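Local coordinates for fucolectin-related protein (Streptococcus pneumoniae, PDB 2WMF) that probably hydrolyses carbohydrates of host blood-group antigens, as a family 98 glycoside hydrolase of a fucose-utilising pathogen, at residues A[39-44]-A[287-292]; A[68-73]-A[315-320]; A[528-533]-A[570-575]. All coordinates share one frame; numbering follows the deposited sequence.

Contact 1: residues A[39-44]-A[287-292]; sequences LLLSPL and GTVYNF
The first and last strands of the (β/α)8 barrel meet where L39–L41 pair with T288–Y290, the parallel seam that closes the cylinder. L39 is bonded through both its N and its O: the N donates to T288 O (2.9 Å), and the O accepts from Y290 N (3.0 Å). L41 N then reaches Y290 O over 2.9 Å in an almost straight bond (176°). The axes of the two short strand segments lie only 17° from parallel.

Toward the barrel interior, the methyl L41 CD1 rests 3.7 Å from N291 ND2, with L41 CB close to the same amide. N291 CG points away from its own N (chi1 -158°), and its OD1 turns back to accept from F292 N at 2.9 Å, while ND2 is hydrogen-bonded to E77. P43 CG, on the same side as L41, packs 3.7 Å from F292 O. On the outer side, L40 CD1 meets the edge of the F292 ring, 3.6 Å from CE2, the two side chains crossing at about a right angle.

Outside this seam, helix 272-283 covers Y290 and F292, helix 307-322 lies on L40 and F292, and strand 74-79 pairs with the far edge of 39-44.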
loop_
_atom_site.group_PDB
_atom_site.type_symbol
_atom_site.label_atom_id
_atom_site.label_comp_id
_atom_site.label_asym_id
_atom_site.label_seq_id
_atom_site.Cartn_x
_atom_site.Cartn_y
_atom_site.Cartn_z
ATOM N N LEU A 39 -4.470 -5.034 8.779
ATOM C CA LEU A 39 -5.830 -4.643 8.452
ATOM C C LEU A 39 -5.986 -4.283 6.969
ATOM O O LEU A 39 -5.198 -3.499 6.411
ATOM C CB LEU A 39 -6.298 -3.435 9.326
ATOM C CG LEU A 39 -7.716 -2.920 9.055
ATOM C CD1 LEU A 39 -8.720 -4.018 9.468
ATOM C CD2 LEU A 39 -8.033 -1.602 9.798
ATOM N N LEU A 40 -6.947 -4.945 6.327
ATOM C CA LEU A 40 -7.310 -4.649 4.926
ATOM C C LEU A 40 -8.639 -3.918 4.915
ATOM O O LEU A 40 -9.644 -4.452 5.384
ATOM C CB LEU A 40 -7.387 -5.953 4.123
ATOM C CG LEU A 40 -7.896 -5.851 2.668
ATOM C CD1 LEU A 40 -6.805 -5.163 1.825
ATOM C CD2 LEU A 40 -8.272 -7.214 2.038
ATOM N N LEU A 41 -8.649 -2.700 4.353
ATOM C CA LEU A 41 -9.831 -1.923 4.153
ATOM C C LEU A 41 -10.301 -2.015 2.678
ATOM O O LEU A 41 -9.507 -1.866 1.755
ATOM C CB LEU A 41 -9.617 -0.455 4.520
ATOM C CG LEU A 41 -9.389 -0.160 6.007
ATOM C CD1 LEU A 41 -8.789 1.246 6.230
ATOM C CD2 LEU A 41 -10.700 -0.323 6.775
ATOM N N SER A 42 -11.584 -2.281 2.512
ATOM C CA SER A 42 -12.257 -2.302 1.217
ATOM C C SER A 42 -13.421 -1.323 1.249
ATOM O O SER A 42 -14.264 -1.393 2.134
ATOM C CB SER A 42 -12.733 -3.701 0.855
ATOM O OG SER A 42 -11.699 -4.667 0.989
ATOM N N PRO A 43 -13.451 -0.359 0.300
ATOM C CA PRO A 43 -14.404 0.728 0.377
ATOM C C PRO A 43 -15.703 0.611 -0.429
ATOM O O PRO A 43 -15.714 0.076 -1.563
ATOM C CB PRO A 43 -13.609 1.915 -0.167
ATOM C CG PRO A 43 -12.745 1.288 -1.198
ATOM C CD PRO A 43 -12.473 -0.130 -0.789
ATOM N N LEU A 44 -16.772 1.117 0.183
ATOM C CA LEU A 44 -18.070 1.389 -0.475
ATOM C C LEU A 44 -18.366 2.915 -0.432
ATOM O O LEU A 44 -17.929 3.654 0.459
ATOM C CB LEU A 44 -19.190 0.632 0.270
ATOM C CG LEU A 44 -19.148 -0.907 0.179
ATOM C CD1 LEU A 44 -20.162 -1.540 1.207
ATOM C CD2 LEU A 44 -19.344 -1.498 -1.288
ATOM N N GLY A 287 4.693 -1.306 7.871
ATOM C CA GLY A 287 3.300 -0.936 7.754
ATOM C C GLY A 287 2.342 -2.102 7.928
ATOM O O GLY A 287 2.702 -3.276 7.667
ATOM N N THR A 288 1.124 -1.782 8.353
ATOM C CA THR A 288 0.142 -2.793 8.730
ATOM C C THR A 288 -1.290 -2.522 8.324
ATOM O O THR A 288 -2.180 -3.315 8.636
ATOM C CB THR A 288 0.175 -2.996 10.271
ATOM O OG1 THR A 288 0.051 -1.722 10.912
ATOM C CG2 THR A 288 1.460 -3.692 10.727
ATOM N N VAL A 289 -1.533 -1.403 7.624
ATOM C CA VAL A 289 -2.872 -1.032 7.215
ATOM C C VAL A 289 -2.859 -0.708 5.712
ATOM O O VAL A 289 -2.069 0.091 5.284
ATOM C CB VAL A 289 -3.409 0.192 8.037
ATOM C CG1 VAL A 289 -4.756 0.660 7.456
ATOM C CG2 VAL A 289 -3.509 -0.185 9.527
ATOM N N TYR A 290 -3.758 -1.336 4.968
ATOM C CA TYR A 290 -3.810 -1.261 3.493
ATOM C C TYR A 290 -5.210 -0.879 3.032
ATOM O O TYR A 290 -6.200 -1.549 3.393
ATOM C CB TYR A 290 -3.417 -2.615 2.890
ATOM C CG TYR A 290 -2.100 -3.180 3.378
ATOM C CD1 TYR A 290 -0.927 -2.985 2.659
ATOM C CD2 TYR A 290 -2.036 -3.962 4.529
ATOM C CE1 TYR A 290 0.275 -3.522 3.094
ATOM C CE2 TYR A 290 -0.837 -4.495 4.989
ATOM C CZ TYR A 290 0.325 -4.278 4.257
ATOM O OH TYR A 290 1.522 -4.812 4.684
ATOM N N ASN A 291 -5.281 0.190 2.234
ATOM C CA ASN A 291 -6.494 0.705 1.659
ATOM C C ASN A 291 -6.222 0.994 0.176
ATOM O O ASN A 291 -5.071 1.059 -0.204
ATOM C CB ASN A 291 -6.923 1.991 2.415
ATOM C CG ASN A 291 -8.403 2.335 2.290
ATOM O OD1 ASN A 291 -9.166 1.776 1.487
ATOM N ND2 ASN A 291 -8.824 3.294 3.146
ATOM N N PHE A 292 -7.277 1.168 -0.624
ATOM C CA PHE A 292 -7.157 1.206 -2.082
ATOM C C PHE A 292 -8.209 2.077 -2.746
ATOM O O PHE A 292 -9.360 2.139 -2.289
ATOM C CB PHE A 292 -7.279 -0.205 -2.686
ATOM C CG PHE A 292 -6.256 -1.133 -2.136
ATOM C CD1 PHE A 292 -5.004 -1.246 -2.731
ATOM C CD2 PHE A 292 -6.500 -1.808 -0.942
ATOM C CE1 PHE A 292 -4.025 -2.061 -2.186
ATOM C CE2 PHE A 292 -5.514 -2.630 -0.361
ATOM C CZ PHE A 292 -4.262 -2.726 -0.980
#

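Contact 2: residues A[68-73]-A[315-320]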
loop_
_atom_site.group_PDB
_atom_site.type_symbol
_atom_site.label_atom_id
_atom_site.label_comp_id
_atom_site.label_asym_id
_atom_site.label_seq_id
_atom_site.Cartn_x
_atom_site.Cartn_y
_atom_site.Cartn_z
ATOM N N GLU A 68 -12.773 -15.997 3.697
ATOM C CA GLU A 68 -12.960 -16.313 5.108
ATOM C C GLU A 68 -11.686 -16.203 5.942
ATOM O O GLU A 68 -11.746 -15.771 7.085
ATOM C CB GLU A 68 -13.557 -17.697 5.253
ATOM C CG GLU A 68 -15.040 -17.751 4.944
ATOM C CD GLU A 68 -15.915 -16.688 5.632
ATOM O OE1 GLU A 68 -15.942 -16.605 6.904
ATOM O OE2 GLU A 68 -16.613 -15.981 4.873
ATOM N N ASP A 69 -10.541 -16.583 5.372
ATOM C CA ASP A 69 -9.254 -16.468 6.092
ATOM C C ASP A 69 -8.788 -15.028 6.268
ATOM O O ASP A 69 -7.953 -14.749 7.131
ATOM C CB ASP A 69 -8.162 -17.280 5.410
ATOM C CG ASP A 69 -7.893 -16.840 3.993
ATOM O OD1 ASP A 69 -8.859 -16.754 3.199
ATOM O OD2 ASP A 69 -6.713 -16.589 3.662
ATOM N N VAL A 70 -9.340 -14.125 5.446
ATOM C CA VAL A 70 -8.989 -12.714 5.452
ATOM C C VAL A 70 -9.912 -11.901 6.371
ATOM O O VAL A 70 -9.483 -10.898 6.935
ATOM C CB VAL A 70 -8.943 -12.166 4.019
ATOM C CG1 VAL A 70 -8.764 -10.638 3.966
ATOM C CG2 VAL A 70 -7.835 -12.870 3.235
ATOM N N LYS A 71 -11.172 -12.326 6.499
ATOM C CA LYS A 71 -12.143 -11.625 7.326
ATOM C C LYS A 71 -11.686 -11.199 8.742
ATOM O O LYS A 71 -12.026 -10.117 9.185
ATOM C CB LYS A 71 -13.472 -12.404 7.381
ATOM C CG LYS A 71 -14.387 -12.286 6.148
ATOM C CD LYS A 71 -15.742 -12.950 6.420
ATOM C CE LYS A 71 -16.813 -12.606 5.396
ATOM N NZ LYS A 71 -16.635 -13.302 4.094
ATOM N N PRO A 72 -10.944 -12.054 9.472
ATOM C CA PRO A 72 -10.486 -11.600 10.786
ATOM C C PRO A 72 -9.565 -10.380 10.786
ATOM O O PRO A 72 -9.315 -9.814 11.847
ATOM C CB PRO A 72 -9.736 -12.834 11.361
ATOM C CG PRO A 72 -10.236 -14.022 10.548
ATOM C CD PRO A 72 -10.571 -13.456 9.192
ATOM N N TYR A 73 -9.063 -10.023 9.585
ATOM C CA TYR A 73 -8.084 -8.971 9.364
ATOM C C TYR A 73 -8.610 -7.905 8.401
ATOM O O TYR A 73 -7.829 -7.230 7.759
ATOM C CB TYR A 73 -6.803 -9.605 8.802
ATOM C CG TYR A 73 -6.281 -10.726 9.662
ATOM C CD1 TYR A 73 -5.639 -10.461 10.856
ATOM C CD2 TYR A 73 -6.478 -12.037 9.282
ATOM C CE1 TYR A 73 -5.180 -11.491 11.657
ATOM C CE2 TYR A 73 -6.049 -13.088 10.095
ATOM C CZ TYR A 73 -5.383 -12.801 11.261
ATOM O OH TYR A 73 -4.925 -13.858 12.093
ATOM N N PRO A 315 -3.665 -11.842 -2.722
ATOM C CA PRO A 315 -2.487 -12.699 -2.521
ATOM C C PRO A 315 -1.404 -12.039 -1.665
ATOM O O PRO A 315 -0.801 -12.704 -0.806
ATOM C CB PRO A 315 -2.028 -13.011 -3.955
ATOM C CG PRO A 315 -3.303 -12.959 -4.736
ATOM C CD PRO A 315 -4.036 -11.765 -4.152
ATOM N N PHE A 316 -1.195 -10.726 -1.842
ATOM C CA PHE A 316 -0.160 -10.071 -1.060
ATOM C C PHE A 316 -0.626 -9.885 0.382
ATOM O O PHE A 316 0.157 -10.097 1.294
ATOM C CB PHE A 316 0.392 -8.787 -1.643
ATOM C CG PHE A 316 1.659 -8.422 -0.999
ATOM C CD1 PHE A 316 2.854 -9.004 -1.414
ATOM C CD2 PHE A 316 1.655 -7.591 0.095
ATOM C CE1 PHE A 316 4.043 -8.764 -0.709
ATOM C CE2 PHE A 316 2.871 -7.303 0.791
ATOM C CZ PHE A 316 4.049 -7.897 0.375
ATOM N N PHE A 317 -1.890 -9.564 0.586
ATOM C CA PHE A 317 -2.399 -9.426 1.949
ATOM C C PHE A 317 -2.315 -10.770 2.713
ATOM O O PHE A 317 -1.962 -10.784 3.927
ATOM C CB PHE A 317 -3.804 -8.865 1.987
ATOM C CG PHE A 317 -4.232 -8.454 3.378
ATOM C CD1 PHE A 317 -3.652 -7.369 4.014
ATOM C CD2 PHE A 317 -5.178 -9.194 4.055
ATOM C CE1 PHE A 317 -3.997 -7.021 5.279
ATOM C CE2 PHE A 317 -5.545 -8.838 5.352
ATOM C CZ PHE A 317 -4.942 -7.760 5.967
ATOM N N ARG A 318 -2.599 -11.879 2.017
ATOM C CA ARG A 318 -2.426 -13.223 2.597
ATOM C C ARG A 318 -0.961 -13.431 3.009
ATOM O O ARG A 318 -0.675 -13.996 4.082
ATOM C CB ARG A 318 -2.911 -14.331 1.668
ATOM C CG ARG A 318 -4.408 -14.458 1.590
ATOM C CD ARG A 318 -4.854 -15.544 0.625
ATOM N NE ARG A 318 -6.243 -15.892 0.876
ATOM C CZ ARG A 318 -7.099 -16.260 -0.046
ATOM N NH1 ARG A 318 -6.745 -16.334 -1.319
ATOM N NH2 ARG A 318 -8.327 -16.549 0.300
ATOM N N HIS A 319 -0.014 -13.008 2.164
ATOM C CA HIS A 319 1.396 -13.049 2.545
ATOM C C HIS A 319 1.622 -12.325 3.872
ATOM O O HIS A 319 2.341 -12.838 4.770
ATOM C CB HIS A 319 2.321 -12.461 1.464
ATOM C CG HIS A 319 3.763 -12.522 1.845
ATOM N ND1 HIS A 319 4.516 -13.678 1.769
ATOM C CD2 HIS A 319 4.589 -11.561 2.321
ATOM C CE1 HIS A 319 5.752 -13.409 2.153
ATOM N NE2 HIS A 319 5.810 -12.154 2.544
ATOM N N ALA A 320 1.029 -11.146 4.004
ATOM C CA ALA A 320 1.214 -10.286 5.183
ATOM C C ALA A 320 0.566 -10.880 6.459
ATOM O O ALA A 320 1.060 -10.655 7.571
ATOM C CB ALA A 320 0.676 -8.872 4.908
#
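The R318 guanidinium and the D69 carboxylate lie nearly coplanar, 24° apart, and meet edge to edge. R318 approaches side-on: NH2 donates to D69 OD1 (3.0 Å, 166°), with that oxygen in the guanidinium plane, and NE donates to D69 OD2 (2.9 Å), which sits slightly out of it. Each oxygen uses the syn lone pair, so this is a two-bond salt bridge that fixes both the tilt and the rotation of the carboxylate. Two rings also take part, F317 and Y73. P72 CB lies over one face of the Y73 ring, near its rim, and D69 O is at the ring's edge, in plane.

D69 CG takes the position between its own N and carbonyl carbon (chi1 60°), which swings the acid out toward the helix; R318 meets it with a chain extended from CG to NE. Behind this salt bridge the contact turns apolar. V70 CG1 packs 3.9 Å from F317 CD2, and V70 CG2 lies 4.1 Å from R318 CG, against the aliphatic part of the arginine. F317 also reaches Y73: its CE2 is 3.8 Å from Y73 CB, and its CZ is 3.4 Å from Y73 O, approached obliquely.

The loop between helix 59-64 and strand 74-79 is thus fastened to helix 307-322, with the charged pair toward the surface and F317 buried. V70 and F317 both lean on L40 of strand 39-45, and another side of the helix packs through F316 on helix 272-283.

Contact 3: residues A[528-533]-A[570-575]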
loop_
_atom_site.group_PDB
_atom_site.type_symbol
_atom_site.label_atom_id
_atom_site.label_comp_id
_atom_site.label_asym_id
_atom_site.label_seq_id
_atom_site.Cartn_x
_atom_site.Cartn_y
_atom_site.Cartn_z
ATOM N N PHE A 528 1.435 -15.440 -21.152
ATOM C CA PHE A 528 2.412 -15.751 -20.101
ATOM C C PHE A 528 3.717 -14.983 -20.369
ATOM O O PHE A 528 4.083 -14.702 -21.509
ATOM C CB PHE A 528 2.723 -17.236 -20.014
ATOM C CG PHE A 528 1.556 -18.115 -19.602
ATOM C CD1 PHE A 528 0.330 -17.605 -19.197
ATOM C CD2 PHE A 528 1.749 -19.514 -19.548
ATOM C CE1 PHE A 528 -0.723 -18.459 -18.837
ATOM C CE2 PHE A 528 0.714 -20.361 -19.147
ATOM C CZ PHE A 528 -0.519 -19.838 -18.771
ATOM N N ARG A 529 4.456 -14.709 -19.292
ATOM C CA ARG A 529 5.760 -14.044 -19.331
ATOM C C ARG A 529 6.694 -14.927 -18.480
ATOM O O ARG A 529 6.254 -15.564 -17.535
ATOM C CB ARG A 529 5.692 -12.614 -18.711
ATOM C CG ARG A 529 4.557 -11.807 -19.255
ATOM C CD ARG A 529 4.681 -10.331 -18.948
ATOM N NE ARG A 529 4.797 -9.892 -17.557
ATOM C CZ ARG A 529 3.795 -9.854 -16.665
ATOM N NH1 ARG A 529 4.004 -9.306 -15.481
ATOM N NH2 ARG A 529 2.600 -10.397 -16.913
ATOM N N THR A 530 7.982 -14.888 -18.779
ATOM C CA THR A 530 8.932 -15.816 -18.184
ATOM C C THR A 530 9.779 -15.180 -17.055
ATOM O O THR A 530 10.388 -14.101 -17.224
ATOM C CB THR A 530 9.907 -16.344 -19.246
ATOM O OG1 THR A 530 9.140 -16.979 -20.285
ATOM C CG2 THR A 530 10.855 -17.379 -18.609
ATOM N N THR A 531 9.810 -15.856 -15.909
ATOM C CA THR A 531 10.673 -15.554 -14.790
ATOM C C THR A 531 11.637 -16.720 -14.720
ATOM O O THR A 531 11.214 -17.862 -14.688
ATOM C CB THR A 531 9.896 -15.479 -13.458
ATOM O OG1 THR A 531 8.879 -14.483 -13.547
ATOM C CG2 THR A 531 10.852 -15.160 -12.306
ATOM N N THR A 532 12.936 -16.411 -14.750
ATOM C CA THR A 532 13.966 -17.462 -14.732
ATOM C C THR A 532 14.660 -17.376 -13.372
ATOM O O THR A 532 15.180 -16.297 -12.980
ATOM C CB THR A 532 14.979 -17.268 -15.857
ATOM O OG1 THR A 532 14.289 -17.218 -17.117
ATOM C CG2 THR A 532 16.027 -18.407 -15.833
ATOM N N LEU A 533 14.673 -18.508 -12.668
ATOM C CA LEU A 533 15.257 -18.608 -11.327
ATOM C C LEU A 533 16.441 -19.587 -11.383
ATOM O O LEU A 533 16.281 -20.718 -11.847
ATOM C CB LEU A 533 14.192 -19.130 -10.369
ATOM C CG LEU A 533 14.656 -19.404 -8.948
ATOM C CD1 LEU A 533 15.185 -18.143 -8.345
ATOM C CD2 LEU A 533 13.473 -20.053 -8.128
ATOM N N THR A 570 12.648 -22.355 -15.186
ATOM C CA THR A 570 12.130 -21.336 -16.103
ATOM C C THR A 570 10.634 -21.423 -15.976
ATOM O O THR A 570 10.061 -22.433 -16.331
ATOM C CB THR A 570 12.597 -21.666 -17.532
ATOM O OG1 THR A 570 14.021 -21.680 -17.495
ATOM C CG2 THR A 570 12.138 -20.602 -18.485
ATOM N N VAL A 571 10.013 -20.374 -15.422
ATOM C CA VAL A 571 8.579 -20.388 -15.125
ATOM C C VAL A 571 7.893 -19.437 -16.104
ATOM O O VAL A 571 8.203 -18.261 -16.130
ATOM C CB VAL A 571 8.271 -19.944 -13.669
ATOM C CG1 VAL A 571 6.785 -20.033 -13.389
ATOM C CG2 VAL A 571 9.084 -20.809 -12.666
ATOM N N ASN A 572 6.951 -19.929 -16.893
ATOM C CA ASN A 572 6.132 -19.073 -17.789
ATOM C C ASN A 572 4.765 -18.923 -17.143
ATOM O O ASN A 572 4.080 -19.920 -16.891
ATOM C CB ASN A 572 5.965 -19.746 -19.146
ATOM C CG ASN A 572 7.209 -20.427 -19.581
ATOM O OD1 ASN A 572 7.290 -21.689 -19.583
ATOM N ND2 ASN A 572 8.235 -19.641 -19.853
ATOM N N HIS A 573 4.384 -17.698 -16.803
ATOM C CA HIS A 573 3.223 -17.527 -15.935
ATOM C C HIS A 573 2.519 -16.196 -16.181
ATOM O O HIS A 573 3.122 -15.285 -16.696
ATOM C CB HIS A 573 3.584 -17.771 -14.458
ATOM C CG HIS A 573 4.532 -16.790 -13.817
ATOM N ND1 HIS A 573 5.841 -16.578 -14.219
ATOM C CD2 HIS A 573 4.365 -16.047 -12.694
ATOM C CE1 HIS A 573 6.424 -15.746 -13.355
ATOM N NE2 HIS A 573 5.539 -15.379 -12.450
ATOM N N ASN A 574 1.248 -16.143 -15.787
ATOM C CA ASN A 574 0.548 -14.871 -15.599
ATOM C C ASN A 574 -0.265 -15.036 -14.343
ATOM O O ASN A 574 -1.375 -15.538 -14.364
ATOM C CB ASN A 574 -0.305 -14.489 -16.801
ATOM C CG ASN A 574 -0.791 -13.038 -16.728
ATOM O OD1 ASN A 574 -0.707 -12.430 -15.682
ATOM N ND2 ASN A 574 -1.254 -12.474 -17.856
ATOM N N GLY A 575 0.366 -14.714 -13.216
ATOM C CA GLY A 575 -0.221 -15.011 -11.916
ATOM C C GLY A 575 0.827 -15.482 -10.924
ATOM O O GLY A 575 2.047 -15.253 -11.092
#
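H573 O is gripped by two donors: R529 N, at 3.0 Å from above the carbonyl plane, and the side-chain amide of N483. R529 O in turn accepts from H573 N at 2.9 Å, completing a hydrogen-bonded pair of the antiparallel strands. Two residues on, T531 and V571 exchange bonds in both directions, and these run much closer to the axes of the carbonyls.

Between those pairs comes the non-hydrogen-bonded couple T530 and N572, whose side chains lie alongside each other and point the same way. N572 ND2 donates to T530 OG1 at 2.8 Å, with the hydroxyl oxygen in the amide plane, while N572 OD1 is engaged by T555 of strand 554-561. T530 CG2 stands away from its own N, beside the carbonyl carbon, and meets T570 CG2 at a tight 3.5 Å.

At the strand end, one face of the F528 ring lies over H573 CA. Its CD2 is 3.6 Å from N572 O, and its CD1 is 4.0 Å from N574 CB, with the ring and the N574 amide close to perpendicular (85°). The R529 chain bends at chi3 (-57°), and its guanidinium is held by the backbone O of N483 and P464 and by T463 OG1. N574 OD1 accepts from R485 N.

R529, T531, V571 and H573 share the face turned toward the second sheet of this β-sandwich, where T531, V571 and H573 lie on L481 of strand 477-482 and V571 also packs on strand 576-580. T530, T532, T570 and N572 occupy the opposite face. Strand 457-462 continues the sheet beyond 529-536, and 554-561 beyond 566-573.

In the fold
Contacts 1 and 2 belong to one barrel and touch: L40 of the first strand probably bonds through its N to Y73 O (2.8 Å), and F317 of contact 2 packs on Y290 of contact 1. Contact 1 is fully buried and relies on backbone bonds and apolar packing inside and outside the cylinder. Contact 2, one layer out, joins a loop to a helix and adds a salt bridge where it is partly exposed. Contact 3 lies in the separate sandwich, its centre about 29 Å from that of contact 1. It too pairs strands, but antiparallel, with threonines and an asparagine on one face and a mixed face, R529, T531, V571 and H573, the last three packing on the second sheet.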